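Local coordinates for putative sensory box/GGDEF family protein (Vibrio parahaemolyticus RIMD 2210633, PDB 2P7J) that probably acts as a diguanylate cyclase making cyclic di-GMP from two GTP, the part present here being its Cache-type sensor domain, at residues D35-I40 with Q76-Q81; S151-M156 with V169-I174; E245-F250 with I265-E270. All coordinates share one frame; numbering follows the deposited sequence.

How the contacts relate
Two antiparallel sheets lie along the long helix 11-45, as in double-Cache sensor domains, and the three contacts sample both. Contacts 1 and 2, with centres 8 Å apart, share the seven-stranded sheet: strand 79-86 of contact 1 neighbours strand 163-173 of contact 2, and Lys80 N lies 2.8 Å from Asn171 O, a probable hydrogen bond. Contact 3 belongs to the second sheet, its centre 32 Å from that of contact 1 and 31 Å from that of contact 2. Along the chain the three follow in series. Helix 11-45 lends residues 35-40 to contact 1 and touches contacts 2 and 3 from outside, so one helix runs past both sheets of the sensor domain and links them.

Contact 1: residues D35-I40 with Q76-Q81; sequences DQIETI and QKLYKQ
Tyr79 pushes its hydroxyl end into a hollow on helix 11-45 between Ile37 and Ile40, which sit one turn apart; Ile40 points toward 76-81, while Ile37 lies to the flank and offers CA and CG1. The fit can be measured from both walls: Tyr79 OH is 3.5 Å from Ile37 CA and 3.6 Å from Ile40 CB. The side chains of the two isoleucines pass the ring at a slant, Ile37 with CG1 and Ile40 with CG2, the latter 4.1 Å from Tyr79 CE2. In Ile40 the branch CG2 is opposite the backbone N across the CA-CB bond, which leaves CG2 for the tyrosine and CG1 for Gln76.

Gln76 meets Ile40 on another flank, at CG1 and CD1. Its chain bends at chi2 (-61°), bringing the carboxamide back against the isoleucine, with CD 3.9 Å from Ile40 CG1. Gln36 reaches toward the same amide, but the two amide planes stand 89° apart and Gln36 NE2 remains 3.9 Å from Gln76 OE1, a loose approach. Against one face of the tyrosine ring, Leu78 lays its methyl CD2, 3.7 Å from the plane of the Tyr79 ring and toward its rim, while its other methyl, CD1, meets Ile37 CD1 at 4.1 Å. The leucine thereby touches both the helix and the aromatic ring beside it.

Beyond the two segments, Ile37 and Tyr79 both rest on Val172 of strand 163-173, so the contact joins helix 11-45 to the seven-stranded sheet. The chain enters strand 79-86 just after helix 59-76 ends, with Lys77 at positive phi (70°). No hydrogen bond joins 35-40 to 76-81; cohesion between them rests on apolar contact and shape, with the polar end of Tyr79 set among aliphatic groups of the helix.

Contact 2: residues S151-M156 with V169-I174; sequences SLRILM and VLNVDI. With SO4 (sulfate ion), chain E.
The Arg153 guanidinium and the Asn171 amide, a cross-strand pair, stand with their planes 76° apart. One guanidinium face carries Ser151 CB, 4.0 Å above the plane and offset toward the rim; at the edge, in the plane, sits the sulfate sulfur. Arg153 NE donates to sulfate O3 at 2.7 Å (N-H...O 165°), and NH2 reaches O2 at 3.0 Å. The extended run from CG to NE carries the group to the anion, while CG passes 3.8 Å from Asn171 CG.

Residues 151-156 and 169-173 are antiparallel strands of a hairpin. Leu152 pairs with Val172 and Ile154 with Leu170, each through two backbone hydrogen bonds; the shortest has Ile154 N 2.6 Å from Leu170 O. On the face bearing these four residues, Ile154 CB meets Leu170 CB at 3.9 Å, and helix 11-45 covers Ile154 and Leu170. Opposite, Leu155 and Val169 run side by side next to the arginine.

Lys113, Arg116, Tyr118, Arg83 and the Arg139 backbone N also bind the sulfate, which probably came from the crystallisation liquor. Such a cationic site is consistent with a pocket able to hold an anion, although its natural ligand is not established.

Contact 3: residues E245-F250 with I265-E270; sequences EHLIAF and IDLSNE
Leu247 pairs with Leu267, and Ala249 with Ile265, through two backbone hydrogen bonds each; that from Leu267 N to Leu247 O is 2.9 Å long and nearly straight (175°). The antiparallel strands 246-250 and 265-268 bring their axes to 4.6 Å.

Apolar contact occupies the face with Leu247, Ala249, Ile265 and Leu267. The two leucines lie side by side and point the same way, Leu247 CD2 being 3.9 Å from Leu267 CD1, and helix 11-45 packs on this face through Thr15, Ala19 and Leu23.

His246, Ile248, Asp266 and Ser268 make up a mixed face. The His246 ring receives Ser268 CA over one face in a CH-pi contact, 4.2 Å from the ring centroid. Ile248 runs alongside Asp266, whose OD2 is hydrogen-bonded to Tyr226.

At the end of the hairpin, Asn269 N adds a more bent bond to Glu245 O (133°), Asn269 OD1 bonds to Tyr242 and ND2 to the backbone of Gly244, and Ser268 caps helix 269-274. The hairpin therefore presents an apolar face to the long helix and a mixed one, with Ile248 and Asp266, to Tyr226, while hydrogen bonds secure its helical end.

Contact 1: residues D35-I40 with Q76-Q81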
ATOM      1  N   ASP B  35      -9.542  24.266   3.297  1.00 34.79           N
ATOM      2  CA  ASP B  35     -10.863  24.766   3.590  1.00 37.01           C
ATOM      3  C   ASP B  35     -11.897  23.655   3.740  1.00 37.71           C
ATOM      4  O   ASP B  35     -12.656  23.670   4.696  1.00 38.94           O
ATOM      5  CB  ASP B  35     -11.307  25.810   2.556  1.00 37.47           C
ATOM      6  CG  ASP B  35     -12.749  26.262   2.758  1.00 38.68           C
ATOM      7  OD1 ASP B  35     -12.997  27.203   3.552  1.00 40.85           O
ATOM      8  OD2 ASP B  35     -13.638  25.689   2.089  0.70 38.82           O
ATOM      9  N   GLN B  36     -11.915  22.698   2.812  1.00 38.61           N
ATOM     10  CA  GLN B  36     -12.747  21.497   2.923  1.00 39.81           C
ATOM     11  C   GLN B  36     -12.486  20.759   4.245  1.00 39.23           C
ATOM     12  O   GLN B  36     -13.425  20.396   4.939  1.00 39.06           O
ATOM     13  CB  GLN B  36     -12.490  20.515   1.763  1.00 40.28           C
ATOM     14  CG  GLN B  36     -12.902  20.980   0.369  1.00 45.27           C
ATOM     15  CD  GLN B  36     -12.271  20.126  -0.771  1.00 51.67           C
ATOM     16  OE1 GLN B  36     -11.908  20.664  -1.827  1.00 54.38           O
ATOM     17  NE2 GLN B  36     -12.139  18.809  -0.555  1.00 51.36           N
ATOM     18  N   ILE B  37     -11.215  20.518   4.569  1.00 38.92           N
ATOM     19  CA  ILE B  37     -10.859  19.837   5.815  1.00 39.31           C
ATOM     20  C   ILE B  37     -11.466  20.496   7.073  1.00 40.23           C
ATOM     21  O   ILE B  37     -12.028  19.804   7.920  1.00 40.27           O
ATOM     22  CB  ILE B  37      -9.320  19.682   5.955  1.00 39.09           C
ATOM     23  CG1 ILE B  37      -8.808  18.623   4.970  1.00 36.17           C
ATOM     24  CG2 ILE B  37      -8.950  19.331   7.380  1.00 37.62           C
ATOM     25  CD1 ILE B  37      -7.356  18.692   4.728  1.00 36.96           C
ATOM     26  N   GLU B  38     -11.362  21.824   7.173  1.00 40.92           N
ATOM     27  CA  GLU B  38     -11.915  22.565   8.299  1.00 42.24           C
ATOM     28  C   GLU B  38     -13.419  22.327   8.371  1.00 42.47           C
ATOM     29  O   GLU B  38     -13.954  22.060   9.430  1.00 43.41           O
ATOM     30  CB  GLU B  38     -11.678  24.076   8.148  1.00 43.03           C
ATOM     31  CG  GLU B  38     -10.231  24.547   7.875  1.00 45.90           C
ATOM     32  CD  GLU B  38      -9.341  24.533   9.095  1.00 50.59           C
ATOM     33  OE1 GLU B  38      -9.866  24.351  10.227  1.00 51.68           O
ATOM     34  OE2 GLU B  38      -8.109  24.724   8.924  1.00 50.93           O
ATOM     35  N   THR B  39     -14.098  22.449   7.235  1.00 42.56           N
ATOM     36  CA  THR B  39     -15.533  22.215   7.144  1.00 42.56           C
ATOM     37  C   THR B  39     -15.972  20.813   7.594  1.00 41.51           C
ATOM     38  O   THR B  39     -16.874  20.683   8.416  1.00 41.13           O
ATOM     39  CB  THR B  39     -16.037  22.501   5.717  1.00 42.93           C
ATOM     40  OG1 THR B  39     -15.899  23.900   5.453  1.00 43.62           O
ATOM     41  CG2 THR B  39     -17.500  22.153   5.594  1.00 45.02           C
ATOM     42  N   ILE B  40     -15.337  19.775   7.055  1.00 40.60           N
ATOM     43  CA  ILE B  40     -15.662  18.405   7.440  1.00 39.88           C
ATOM     44  C   ILE B  40     -15.428  18.146   8.937  1.00 39.15           C
ATOM     45  O   ILE B  40     -16.312  17.612   9.619  1.00 38.29           O
ATOM     46  CB  ILE B  40     -14.876  17.355   6.585  1.00 40.29           C
ATOM     47  CG1 ILE B  40     -15.385  17.345   5.136  1.00 40.52           C
ATOM     48  CG2 ILE B  40     -15.014  15.963   7.180  1.00 39.19           C
ATOM     49  CD1 ILE B  40     -16.879  17.078   4.994  1.00 41.97           C
ATOM     50  N   GLN B  76     -15.397  12.004   0.586  1.00 39.88           N
ATOM     51  CA  GLN B  76     -14.286  12.945   0.600  1.00 39.64           C
ATOM     52  C   GLN B  76     -12.988  12.369   0.103  1.00 39.15           C
ATOM     53  O   GLN B  76     -12.156  13.121  -0.359  1.00 38.55           O
ATOM     54  CB  GLN B  76     -14.051  13.487   2.017  1.00 39.99           C
ATOM     55  CG  GLN B  76     -15.139  14.405   2.511  1.00 41.77           C
ATOM     56  CD  GLN B  76     -15.279  15.628   1.639  1.00 45.29           C
ATOM     57  OE1 GLN B  76     -14.386  16.477   1.585  1.00 47.32           O
ATOM     58  NE2 GLN B  76     -16.392  15.713   0.932  1.00 44.47           N
ATOM     59  N   LYS B  77     -12.790  11.059   0.283  1.00 39.23           N
ATOM     60  CA  LYS B  77     -11.622  10.323  -0.230  1.00 39.71           C
ATOM     61  C   LYS B  77     -10.234  10.585   0.390  1.00 39.22           C
ATOM     62  O   LYS B  77      -9.387   9.675   0.407  1.00 39.03           O
ATOM     63  CB  LYS B  77     -11.538  10.446  -1.776  1.00 40.64           C
ATOM     64  CG  LYS B  77     -12.771   9.894  -2.483  1.00 41.12           C
ATOM     65  CD  LYS B  77     -12.685  10.041  -4.021  1.00 46.57           C
ATOM     66  CE  LYS B  77     -14.058   9.762  -4.664  1.00 51.01           C
ATOM     67  NZ  LYS B  77     -14.090  10.061  -6.151  1.00 54.19           N
ATOM     68  N   LEU B  78      -9.967  11.789   0.884  1.00 38.80           N
ATOM     69  CA  LEU B  78      -8.589  12.077   1.331  1.00 39.56           C
ATOM     70  C   LEU B  78      -8.224  11.608   2.728  1.00 38.50           C
ATOM     71  O   LEU B  78      -7.085  11.743   3.130  1.00 38.55           O
ATOM     72  CB  LEU B  78      -8.190  13.558   1.158  1.00 40.49           C
ATOM     73  CG  LEU B  78      -8.719  14.663   2.092  1.00 43.59           C
ATOM     74  CD1 LEU B  78      -8.032  15.954   1.694  1.00 45.82           C
ATOM     75  CD2 LEU B  78     -10.214  14.827   1.974  1.00 43.69           C
ATOM     76  N   TYR B  79      -9.175  11.036   3.446  1.00 38.13           N
ATOM     77  CA  TYR B  79      -8.935  10.560   4.820  1.00 38.19           C
ATOM     78  C   TYR B  79      -8.750   9.069   4.826  1.00 38.26           C
ATOM     79  O   TYR B  79      -9.678   8.296   4.521  1.00 38.92           O
ATOM     80  CB  TYR B  79     -10.115  10.894   5.744  1.00 37.39           C
ATOM     81  CG  TYR B  79     -10.492  12.364   5.751  1.00 38.11           C
ATOM     82  CD1 TYR B  79      -9.673  13.315   6.368  1.00 35.76           C
ATOM     83  CD2 TYR B  79     -11.667  12.801   5.139  1.00 36.13           C
ATOM     84  CE1 TYR B  79     -10.019  14.646   6.387  1.00 35.13           C
ATOM     85  CE2 TYR B  79     -12.017  14.139   5.151  1.00 38.93           C
ATOM     86  CZ  TYR B  79     -11.181  15.054   5.782  1.00 36.75           C
ATOM     87  OH  TYR B  79     -11.517  16.376   5.790  1.00 39.37           O
ATOM     88  N   LYS B  80      -7.563   8.631   5.153  1.00 38.57           N
ATOM     89  CA  LYS B  80      -7.413   7.189   5.272  1.00 39.45           C
ATOM     90  C   LYS B  80      -7.822   6.623   6.618  1.00 38.93           C
ATOM     91  O   LYS B  80      -8.058   5.440   6.712  1.00 38.73           O
ATOM     92  CB  LYS B  80      -6.029   6.710   4.837  1.00 39.85           C
ATOM     93  CG  LYS B  80      -4.899   7.309   5.530  1.00 42.26           C
ATOM     94  CD  LYS B  80      -3.653   6.563   5.076  1.00 48.87           C
ATOM     95  CE  LYS B  80      -3.879   5.064   5.120  1.00 49.14           C
ATOM     96  NZ  LYS B  80      -2.644   4.337   4.794  1.00 53.41           N
ATOM     97  N   GLN B  81      -7.903   7.459   7.657  1.00 38.48           N
ATOM     98  CA  GLN B  81      -8.539   7.045   8.919  1.00 37.61           C
ATOM     99  C   GLN B  81      -9.382   8.176   9.451  1.00 37.03           C
ATOM    100  O   GLN B  81      -9.115   9.341   9.160  1.00 36.50           O
ATOM    101  CB  GLN B  81      -7.510   6.685   9.980  1.00 37.34           C
ATOM    102  CG  GLN B  81      -6.706   5.436   9.720  1.00 38.20           C
ATOM    103  CD  GLN B  81      -5.738   5.144  10.884  1.00 38.69           C
ATOM    104  OE1 GLN B  81      -4.527   5.434  10.816  1.00 41.36           O
ATOM    105  NE2 GLN B  81      -6.271   4.584  11.949  1.00 36.10           N
TER

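Contact 2: residues S151-M156 with V169-I174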
ATOM      1  N   SER B 151       1.077  11.022   6.708  1.00 38.36           N
ATOM      2  CA  SER B 151      -0.250  11.504   6.997  1.00 37.91           C
ATOM      3  C   SER B 151      -0.247  12.867   7.743  1.00 37.08           C
ATOM      4  O   SER B 151       0.641  13.143   8.566  1.00 36.27           O
ATOM      5  CB  SER B 151      -1.011  10.387   7.719  1.00 38.38           C
ATOM      6  OG  SER B 151      -2.245  10.815   8.226  1.00 42.03           O
ATOM      7  N   LEU B 152      -1.217  13.731   7.408  1.00 36.21           N
ATOM      8  CA  LEU B 152      -1.435  15.010   8.138  1.00 34.79           C
ATOM      9  C   LEU B 152      -2.637  14.746   9.054  1.00 34.85           C
ATOM     10  O   LEU B 152      -3.781  14.516   8.581  1.00 32.93           O
ATOM     11  CB  LEU B 152      -1.772  16.153   7.179  1.00 34.85           C
ATOM     12  CG  LEU B 152      -2.099  17.514   7.817  1.00 34.97           C
ATOM     13  CD1 LEU B 152      -0.889  18.123   8.533  1.00 34.71           C
ATOM     14  CD2 LEU B 152      -2.656  18.488   6.799  1.00 36.71           C
ATOM     15  N   ARG B 153      -2.379  14.718  10.357  1.00 34.33           N
ATOM     16  CA  ARG B 153      -3.439  14.360  11.297  1.00 34.46           C
ATOM     17  C   ARG B 153      -4.148  15.621  11.738  1.00 33.90           C
ATOM     18  O   ARG B 153      -3.544  16.496  12.337  1.00 33.23           O
ATOM     19  CB  ARG B 153      -2.865  13.594  12.487  1.00 34.21           C
ATOM     20  CG  ARG B 153      -2.389  12.220  12.109  1.00 34.93           C
ATOM     21  CD  ARG B 153      -1.433  11.694  13.129  1.00 35.75           C
ATOM     22  NE  ARG B 153      -0.835  10.453  12.644  1.00 38.64           N
ATOM     23  CZ  ARG B 153       0.232  10.393  11.835  1.00 36.93           C
ATOM     24  NH1 ARG B 153       0.827  11.492  11.410  1.00 33.89           N
ATOM     25  NH2 ARG B 153       0.699   9.219  11.442  1.00 36.82           N
ATOM     26  N   ILE B 154      -5.427  15.708  11.397  1.00 34.42           N
ATOM     27  CA  ILE B 154      -6.310  16.790  11.824  1.00 33.85           C
ATOM     28  C   ILE B 154      -6.770  16.404  13.197  1.00 33.95           C
ATOM     29  O   ILE B 154      -7.142  15.254  13.419  1.00 34.34           O
ATOM     30  CB  ILE B 154      -7.510  16.965  10.850  1.00 34.69           C
ATOM     31  CG1 ILE B 154      -7.015  16.971   9.385  1.00 33.09           C
ATOM     32  CG2 ILE B 154      -8.337  18.232  11.187  1.00 32.45           C
ATOM     33  CD1 ILE B 154      -5.913  18.096   9.042  1.00 32.75           C
ATOM     34  N   LEU B 155      -6.666  17.344  14.134  1.00 33.66           N
ATOM     35  CA  LEU B 155      -6.927  17.090  15.559  1.00 33.51           C
ATOM     36  C   LEU B 155      -7.960  18.086  16.066  1.00 33.11           C
ATOM     37  O   LEU B 155      -7.835  19.277  15.817  1.00 32.58           O
ATOM     38  CB  LEU B 155      -5.637  17.215  16.375  1.00 33.31           C
ATOM     39  CG  LEU B 155      -4.417  16.426  15.851  1.00 34.16           C
ATOM     40  CD1 LEU B 155      -3.107  16.991  16.338  1.00 32.01           C
ATOM     41  CD2 LEU B 155      -4.504  14.918  16.174  1.00 33.38           C
HETATM   42  N   MSE B 156      -8.989  17.587  16.749  1.00 32.72           N
HETATM   43  CA  MSE B 156     -10.010  18.440  17.359  1.00 32.77           C
HETATM   44  C   MSE B 156     -10.476  17.873  18.705  1.00 32.51           C
HETATM   45  O   MSE B 156     -11.160  16.849  18.734  1.00 32.37           O
HETATM   46  CB  MSE B 156     -11.200  18.612  16.402  1.00 33.23           C
HETATM   47  CG  MSE B 156     -12.407  19.375  16.951  1.00 32.77           C
HETATM   48 SE   MSE B 156     -13.741  19.394  15.552  0.65 37.03          SE
HETATM   49  CE  MSE B 156     -14.976  20.717  16.246  1.00 29.88           C
ATOM     50  N   VAL B 169      -9.806  12.702  15.357  1.00 33.83           N
ATOM     51  CA  VAL B 169      -8.561  12.644  14.595  1.00 33.49           C
ATOM     52  C   VAL B 169      -8.840  12.181  13.163  1.00 33.93           C
ATOM     53  O   VAL B 169      -9.442  11.126  12.914  1.00 34.37           O
ATOM     54  CB  VAL B 169      -7.465  11.750  15.288  1.00 33.94           C
ATOM     55  CG1 VAL B 169      -6.085  11.794  14.517  1.00 31.49           C
ATOM     56  CG2 VAL B 169      -7.301  12.140  16.765  1.00 33.44           C
ATOM     57  N   LEU B 170      -8.380  12.968  12.209  1.00 34.33           N
ATOM     58  CA  LEU B 170      -8.557  12.616  10.794  1.00 34.30           C
ATOM     59  C   LEU B 170      -7.187  12.560  10.174  1.00 33.61           C
ATOM     60  O   LEU B 170      -6.414  13.532  10.270  1.00 32.22           O
ATOM     61  CB  LEU B 170      -9.435  13.643  10.088  1.00 35.12           C
ATOM     62  CG  LEU B 170     -10.859  13.799  10.672  1.00 36.67           C
ATOM     63  CD1 LEU B 170     -10.912  15.030  11.511  1.00 41.18           C
ATOM     64  CD2 LEU B 170     -11.839  13.962   9.537  1.00 40.85           C
ATOM     65  N   ASN B 171      -6.890  11.407   9.578  1.00 33.35           N
ATOM     66  CA  ASN B 171      -5.596  11.165   8.930  1.00 34.92           C
ATOM     67  C   ASN B 171      -5.722  11.448   7.452  1.00 35.22           C
ATOM     68  O   ASN B 171      -6.232  10.632   6.671  1.00 35.06           O
ATOM     69  CB  ASN B 171      -5.095   9.719   9.123  1.00 34.48           C
ATOM     70  CG  ASN B 171      -4.514   9.481  10.491  1.00 36.22           C
ATOM     71  OD1 ASN B 171      -3.477   8.845  10.622  1.00 40.17           O
ATOM     72  ND2 ASN B 171      -5.191   9.953  11.519  1.00 34.76           N
ATOM     73  N   VAL B 172      -5.276  12.622   7.066  1.00 35.57           N
ATOM     74  CA  VAL B 172      -5.247  12.955   5.686  1.00 35.76           C
ATOM     75  C   VAL B 172      -3.963  12.546   4.984  1.00 36.86           C
ATOM     76  O   VAL B 172      -2.876  12.622   5.559  1.00 37.59           O
ATOM     77  CB  VAL B 172      -5.287  14.519   5.532  1.00 35.65           C
ATOM     78  CG1 VAL B 172      -4.838  14.988   4.080  1.00 34.37           C
ATOM     79  CG2 VAL B 172      -6.664  15.111   5.931  1.00 33.71           C
ATOM     80  N   ASP B 173      -4.042  12.007   3.778  1.00 38.46           N
ATOM     81  CA  ASP B 173      -3.463  10.751   3.387  1.00 38.82           C
ATOM     82  C   ASP B 173      -2.593  11.542   2.355  1.00 38.26           C
ATOM     83  O   ASP B 173      -3.099  12.004   1.338  1.00 37.44           O
ATOM     84  CB  ASP B 173      -4.416   9.833   2.650  1.00 40.43           C
ATOM     85  CG  ASP B 173      -3.691   8.761   1.809  1.00 42.11           C
ATOM     86  OD1 ASP B 173      -2.471   8.850   1.519  1.00 42.24           O
ATOM     87  OD2 ASP B 173      -4.396   7.823   1.386  1.00 50.91           O
ATOM     88  N   ILE B 174      -1.344  11.834   2.695  1.00 37.86           N
ATOM     89  CA  ILE B 174      -0.513  12.722   1.893  1.00 37.81           C
ATOM     90  C   ILE B 174      -0.074  12.102   0.555  1.00 38.74           C
ATOM     91  O   ILE B 174      -0.051  12.781  -0.475  1.00 37.88           O
ATOM     92  CB  ILE B 174       0.668  13.299   2.712  1.00 37.38           C
ATOM     93  CG1 ILE B 174       0.149  14.270   3.786  1.00 36.22           C
ATOM     94  CG2 ILE B 174       1.690  13.998   1.822  1.00 37.63           C
ATOM     95  CD1 ILE B 174      -0.716  15.464   3.255  1.00 35.18           C
TER
HETATM   96  S   SO4 E 502      -1.301   6.709  13.314  1.00 33.83           S
HETATM   97  O1  SO4 E 502      -1.890   5.696  12.427  1.00 32.52           O
HETATM   98  O2  SO4 E 502       0.162   6.769  13.129  1.00 32.73           O
HETATM   99  O3  SO4 E 502      -1.893   8.043  12.999  1.00 33.18           O
HETATM  100  O4  SO4 E 502      -1.641   6.376  14.730  1.00 34.13           O

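Contact 3: residues E245-F250 with I265-E270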
ATOM      1  N   GLU B 245      22.769  23.381 -13.637  1.00 54.97           N
ATOM      2  CA  GLU B 245      22.531  21.975 -13.943  1.00 54.66           C
ATOM      3  C   GLU B 245      21.050  21.666 -13.705  1.00 53.62           C
ATOM      4  O   GLU B 245      20.462  20.819 -14.396  1.00 54.46           O
ATOM      5  CB  GLU B 245      23.404  21.055 -13.079  1.00 54.75           C
ATOM      6  CG  GLU B 245      24.865  20.990 -13.507  1.00 58.14           C
ATOM      7  CD  GLU B 245      25.043  20.601 -14.983  1.00 61.99           C
ATOM      8  OE1 GLU B 245      24.383  19.634 -15.452  1.00 63.72           O
ATOM      9  OE2 GLU B 245      25.854  21.265 -15.669  1.00 62.93           O
ATOM     10  N   HIS B 246      20.466  22.352 -12.718  1.00 51.52           N
ATOM     11  CA  HIS B 246      19.056  22.212 -12.375  1.00 49.55           C
ATOM     12  C   HIS B 246      18.365  23.564 -12.346  1.00 47.73           C
ATOM     13  O   HIS B 246      18.931  24.554 -11.874  1.00 47.04           O
ATOM     14  CB  HIS B 246      18.904  21.529 -11.019  1.00 49.93           C
ATOM     15  CG  HIS B 246      19.038  20.037 -11.075  1.00 52.07           C
ATOM     16  ND1 HIS B 246      20.245  19.400 -11.281  1.00 54.21           N
ATOM     17  CD2 HIS B 246      18.115  19.054 -10.950  1.00 51.81           C
ATOM     18  CE1 HIS B 246      20.057  18.092 -11.285  1.00 53.40           C
ATOM     19  NE2 HIS B 246      18.774  17.855 -11.082  1.00 52.75           N
ATOM     20  N   LEU B 247      17.147  23.621 -12.875  1.00 45.70           N
ATOM     21  CA  LEU B 247      16.285  24.750 -12.549  1.00 44.51           C
ATOM     22  C   LEU B 247      15.356  24.360 -11.381  1.00 43.28           C
ATOM     23  O   LEU B 247      14.685  23.323 -11.423  1.00 42.42           O
ATOM     24  CB  LEU B 247      15.496  25.239 -13.752  1.00 44.80           C
ATOM     25  CG  LEU B 247      14.269  26.077 -13.389  1.00 45.93           C
ATOM     26  CD1 LEU B 247      14.630  27.535 -13.172  1.00 48.39           C
ATOM     27  CD2 LEU B 247      13.232  25.952 -14.462  1.00 47.67           C
ATOM     28  N   ILE B 248      15.362  25.185 -10.336  1.00 41.97           N
ATOM     29  CA  ILE B 248      14.577  24.927  -9.134  1.00 40.91           C
ATOM     30  C   ILE B 248      13.615  26.076  -8.956  1.00 40.52           C
ATOM     31  O   ILE B 248      14.049  27.211  -8.801  1.00 40.37           O
ATOM     32  CB  ILE B 248      15.456  24.873  -7.834  1.00 41.02           C
ATOM     33  CG1 ILE B 248      16.643  23.882  -7.962  1.00 40.58           C
ATOM     34  CG2 ILE B 248      14.582  24.690  -6.575  1.00 38.58           C
ATOM     35  CD1 ILE B 248      16.312  22.446  -8.047  1.00 40.98           C
ATOM     36  N   ALA B 249      12.314  25.789  -8.984  1.00 39.63           N
ATOM     37  CA  ALA B 249      11.331  26.794  -8.620  1.00 38.91           C
ATOM     38  C   ALA B 249      10.674  26.352  -7.312  1.00 38.49           C
ATOM     39  O   ALA B 249      10.409  25.170  -7.127  1.00 38.36           O
ATOM     40  CB  ALA B 249      10.307  27.008  -9.738  1.00 38.80           C
ATOM     41  N   PHE B 250      10.442  27.290  -6.395  1.00 37.62           N
ATOM     42  CA  PHE B 250      10.002  26.922  -5.062  1.00 37.70           C
ATOM     43  C   PHE B 250       8.938  27.854  -4.546  1.00 37.31           C
ATOM     44  O   PHE B 250       8.835  28.988  -4.989  1.00 37.63           O
ATOM     45  CB  PHE B 250      11.195  26.897  -4.099  1.00 37.61           C
ATOM     46  CG  PHE B 250      12.032  28.136  -4.156  1.00 38.24           C
ATOM     47  CD1 PHE B 250      11.710  29.243  -3.367  1.00 38.42           C
ATOM     48  CD2 PHE B 250      13.134  28.216  -5.037  1.00 38.29           C
ATOM     49  CE1 PHE B 250      12.480  30.409  -3.433  1.00 39.48           C
ATOM     50  CE2 PHE B 250      13.895  29.363  -5.110  1.00 37.13           C
ATOM     51  CZ  PHE B 250      13.569  30.469  -4.320  1.00 38.02           C
ATOM     52  N   ILE B 265       9.527  22.462  -7.785  1.00 36.13           N
ATOM     53  CA  ILE B 265       9.721  21.947  -9.148  1.00 35.36           C
ATOM     54  C   ILE B 265      11.236  21.993  -9.499  1.00 36.74           C
ATOM     55  O   ILE B 265      11.863  23.064  -9.555  1.00 36.54           O
ATOM     56  CB  ILE B 265       8.880  22.724 -10.164  1.00 35.02           C
ATOM     57  CG1 ILE B 265       7.387  22.515  -9.893  1.00 33.27           C
ATOM     58  CG2 ILE B 265       9.259  22.337 -11.625  1.00 32.41           C
ATOM     59  CD1 ILE B 265       6.494  23.544 -10.630  1.00 34.54           C
ATOM     60  N   ASP B 266      11.797  20.806  -9.707  1.00 37.35           N
ATOM     61  CA  ASP B 266      13.210  20.606  -9.877  1.00 39.03           C
ATOM     62  C   ASP B 266      13.422  19.916 -11.220  1.00 39.96           C
ATOM     63  O   ASP B 266      13.112  18.745 -11.365  1.00 40.40           O
ATOM     64  CB  ASP B 266      13.753  19.729  -8.745  1.00 38.54           C
ATOM     65  CG  ASP B 266      15.241  19.393  -8.908  1.00 41.13           C
ATOM     66  OD1 ASP B 266      15.838  19.751  -9.960  1.00 40.81           O
ATOM     67  OD2 ASP B 266      15.815  18.761  -7.979  1.00 41.43           O
ATOM     68  N   LEU B 267      13.967  20.656 -12.180  1.00 41.22           N
ATOM     69  CA  LEU B 267      14.163  20.180 -13.539  1.00 42.69           C
ATOM     70  C   LEU B 267      15.649  20.079 -13.885  1.00 43.50           C
ATOM     71  O   LEU B 267      16.380  21.050 -13.758  1.00 42.51           O
ATOM     72  CB  LEU B 267      13.493  21.153 -14.521  1.00 42.60           C
ATOM     73  CG  LEU B 267      11.970  21.272 -14.402  1.00 42.77           C
ATOM     74  CD1 LEU B 267      11.537  22.524 -15.099  1.00 42.75           C
ATOM     75  CD2 LEU B 267      11.287  20.047 -14.977  1.00 41.75           C
ATOM     76  N   SER B 268      16.086  18.901 -14.325  1.00 45.61           N
ATOM     77  CA  SER B 268      17.439  18.762 -14.887  1.00 47.70           C
ATOM     78  C   SER B 268      17.560  19.576 -16.162  1.00 48.89           C
ATOM     79  O   SER B 268      16.553  19.968 -16.764  1.00 48.94           O
ATOM     80  CB  SER B 268      17.782  17.301 -15.190  1.00 47.51           C
ATOM     81  OG  SER B 268      16.926  16.772 -16.192  1.00 48.19           O
ATOM     82  N   ASN B 269      18.802  19.846 -16.554  1.00 50.78           N
ATOM     83  CA  ASN B 269      19.110  20.388 -17.884  1.00 51.96           C
ATOM     84  C   ASN B 269      18.458  19.570 -19.009  1.00 52.13           C
ATOM     85  O   ASN B 269      17.872  20.125 -19.942  1.00 51.76           O
ATOM     86  CB  ASN B 269      20.634  20.450 -18.084  1.00 52.52           C
ATOM     87  CG  ASN B 269      21.237  21.798 -17.679  1.00 53.81           C
ATOM     88  OD1 ASN B 269      20.538  22.825 -17.601  1.00 54.14           O
ATOM     89  ND2 ASN B 269      22.557  21.804 -17.444  1.00 54.57           N
ATOM     90  N   GLU B 270      18.562  18.252 -18.901  1.00 52.88           N
ATOM     91  CA  GLU B 270      17.949  17.343 -19.853  1.00 54.54           C
ATOM     92  C   GLU B 270      16.420  17.485 -19.951  1.00 54.99           C
ATOM     93  O   GLU B 270      15.863  17.336 -21.039  1.00 55.45           O
ATOM     94  CB  GLU B 270      18.317  15.908 -19.499  1.00 55.02           C
ATOM     95  CG  GLU B 270      17.851  14.873 -20.511  1.00 58.72           C
ATOM     96  CD  GLU B 270      17.988  13.449 -19.984  1.00 63.40           C
ATOM     97  OE1 GLU B 270      19.079  13.122 -19.436  1.00 65.21           O
ATOM     98  OE2 GLU B 270      17.004  12.666 -20.117  1.00 64.04           O
TER